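Probable oxidoreductase (Mycobacterium abscessus, PDB 4EYE) probably acts as a medium-chain, quinone-reductase-like oxidoreductase, although its substrate and reaction remain to be established. Local coordinates at residues 151-156 with 288-293. Residues are numbered along the deposited sequence; the frame is centred on the assembly and turned at random.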
loop_
_atom_site.group_PDB
_atom_site.type_symbol
_atom_site.label_atom_id
_atom_site.label_comp_id
_atom_site.label_asym_id
_atom_site.label_seq_id
_atom_site.Cartn_x
_atom_site.Cartn_y
_atom_site.Cartn_z
ATOM N N TYR A 151 -10.329 -7.653 0.597
ATOM C CA TYR A 151 -10.680 -9.002 1.054
ATOM C C TYR A 151 -11.954 -9.084 1.894
ATOM O O TYR A 151 -12.874 -9.902 1.620
ATOM C CB TYR A 151 -9.527 -9.570 1.862
ATOM C CG TYR A 151 -8.336 -10.023 1.055
ATOM C CD1 TYR A 151 -8.474 -10.567 -0.201
ATOM C CD2 TYR A 151 -7.051 -9.949 1.597
ATOM C CE1 TYR A 151 -7.366 -11.037 -0.907
ATOM C CE2 TYR A 151 -5.956 -10.375 0.891
ATOM C CZ TYR A 151 -6.088 -10.924 -0.337
ATOM O OH TYR A 151 -4.940 -11.402 -0.981
ATOM N N ALA A 152 -12.063 -8.219 2.882
ATOM C CA ALA A 152 -13.154 -8.327 3.845
ATOM C C ALA A 152 -14.449 -7.787 3.284
ATOM O O ALA A 152 -15.490 -8.401 3.479
ATOM C CB ALA A 152 -12.792 -7.606 5.112
ATOM N N ARG A 153 -14.415 -6.647 2.601
ATOM C CA ARG A 153 -15.627 -5.995 2.172
ATOM C C ARG A 153 -16.005 -6.320 0.733
ATOM O O ARG A 153 -17.150 -6.650 0.444
ATOM C CB ARG A 153 -15.512 -4.485 2.349
ATOM C CG ARG A 153 -16.746 -3.704 1.923
ATOM C CD ARG A 153 -17.849 -3.727 2.975
ATOM N NE ARG A 153 -18.865 -2.718 2.654
ATOM C CZ ARG A 153 -19.555 -2.026 3.542
ATOM N NH1 ARG A 153 -19.334 -2.169 4.854
ATOM N NH2 ARG A 153 -20.444 -1.154 3.134
ATOM N N ARG A 154 -15.046 -6.247 -0.177
ATOM C CA ARG A 154 -15.369 -6.361 -1.592
ATOM C C ARG A 154 -15.450 -7.792 -2.063
ATOM O O ARG A 154 -16.443 -8.196 -2.688
ATOM C CB ARG A 154 -14.356 -5.603 -2.434
ATOM C CG ARG A 154 -14.382 -4.105 -2.220
ATOM C CD ARG A 154 -15.697 -3.435 -2.618
ATOM N NE ARG A 154 -15.922 -3.539 -4.033
ATOM C CZ ARG A 154 -16.996 -4.076 -4.617
ATOM N NH1 ARG A 154 -18.031 -4.487 -3.916
ATOM N NH2 ARG A 154 -17.023 -4.158 -5.950
ATOM N N GLY A 155 -14.404 -8.565 -1.774
ATOM C CA GLY A 155 -14.302 -9.926 -2.294
ATOM C C GLY A 155 -14.820 -11.016 -1.360
ATOM O O GLY A 155 -14.989 -12.167 -1.792
ATOM N N GLN A 156 -15.123 -10.647 -0.114
ATOM C CA GLN A 156 -15.552 -11.582 0.904
ATOM C C GLN A 156 -14.723 -12.895 0.938
ATOM O O GLN A 156 -15.281 -14.006 0.849
ATOM C CB GLN A 156 -17.050 -11.872 0.777
ATOM C CG GLN A 156 -17.916 -10.630 1.000
ATOM C CD GLN A 156 -19.401 -10.907 0.842
ATOM O OE1 GLN A 156 -20.045 -11.436 1.749
ATOM N NE2 GLN A 156 -19.967 -10.528 -0.314
ATOM N N ARG A 288 -14.116 7.846 1.280
ATOM C CA ARG A 288 -14.763 9.141 1.169
ATOM C C ARG A 288 -16.229 9.114 1.617
ATOM O O ARG A 288 -16.712 10.071 2.213
ATOM C CB ARG A 288 -14.678 9.707 -0.292
ATOM N N THR A 289 -16.946 8.041 1.328
ATOM C CA THR A 289 -18.352 7.970 1.702
ATOM C C THR A 289 -18.618 7.047 2.886
ATOM O O THR A 289 -19.741 6.914 3.304
ATOM C CB THR A 289 -19.242 7.553 0.496
ATOM O OG1 THR A 289 -18.679 6.414 -0.157
ATOM C CG2 THR A 289 -19.358 8.736 -0.526
ATOM N N HIS A 290 -17.582 6.417 3.432
ATOM C CA HIS A 290 -17.759 5.427 4.509
ATOM C C HIS A 290 -16.626 5.562 5.471
ATOM O O HIS A 290 -15.935 4.578 5.761
ATOM C CB HIS A 290 -17.679 4.009 3.972
ATOM C CG HIS A 290 -18.708 3.681 2.932
ATOM N ND1 HIS A 290 -18.536 3.968 1.622
ATOM C CD2 HIS A 290 -19.920 3.018 3.037
ATOM C CE1 HIS A 290 -19.602 3.533 0.929
ATOM N NE2 HIS A 290 -20.455 2.956 1.804
ATOM N N ALA A 291 -16.414 6.764 5.980
ATOM C CA ALA A 291 -15.216 7.035 6.757
ATOM C C ALA A 291 -15.100 6.103 7.993
ATOM O O ALA A 291 -13.999 5.706 8.350
ATOM C CB ALA A 291 -15.115 8.517 7.144
ATOM N N ASP A 292 -16.214 5.712 8.594
ATOM C CA ASP A 292 -16.192 4.828 9.758
ATOM C C ASP A 292 -15.724 3.400 9.480
ATOM O O ASP A 292 -15.337 2.717 10.400
ATOM C CB ASP A 292 -17.554 4.770 10.432
ATOM C CG ASP A 292 -17.989 6.123 10.958
ATOM O OD1 ASP A 292 -17.170 7.062 10.953
ATOM O OD2 ASP A 292 -19.142 6.245 11.385
ATOM N N TYR A 293 -15.703 2.976 8.215
ATOM C CA TYR A 293 -15.165 1.654 7.899
ATOM C C TYR A 293 -13.689 1.583 8.292
ATOM O O TYR A 293 -13.180 0.507 8.650
ATOM C CB TYR A 293 -15.399 1.261 6.460
ATOM C CG TYR A 293 -15.012 -0.179 6.180
ATOM C CD1 TYR A 293 -15.751 -1.246 6.707
ATOM C CD2 TYR A 293 -13.920 -0.476 5.392
ATOM C CE1 TYR A 293 -15.393 -2.557 6.427
ATOM C CE2 TYR A 293 -13.555 -1.779 5.116
ATOM C CZ TYR A 293 -14.307 -2.820 5.628
ATOM O OH TYR A 293 -13.920 -4.130 5.369
#
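Tyr293 reaches across to the end of helix 143-154 and makes van der Waals contacts through its hydroxyl: OH lies 3.4 Å from the Arg153 CB methylene and 3.7 Å from the Ala152 CB methyl. With CG anti to the backbone N (chi1 -172°), beside the carbonyl carbon, the ring is directed at that helix, and the hydroxyl end does most of the touching, while Trp283 packs against the same side chain. Arg153 heads toward the second segment, crossing the tyrosine obliquely. Its chain starts extended and bends at chi2 (80°), which takes the guanidinium past the ring toward His290. NH1 comes within 4.1 Å of Tyr293 CD1, with the guanidinium and ring planes 68° apart; the cation-pi attraction is long and weak at most. Beyond it, NH2 approaches His290 CD2 at 4.2 Å. That imidazole has ND1 hydrogen-bonded to Phe286 O and its ring stacked on that of Phe286, in helix 283-289. The backbone bond from Tyr293 N to His290 O closes a type I turn between helices 283-289 and 293-306. The contact thus joins helix 143-154 to this turn, beyond strand 277-280 of the six-stranded parallel sheet, whose 3-2-1-4-5-6 order marks the Rossmann-type, probably nucleotide-binding fold of medium-chain dehydrogenases/reductases.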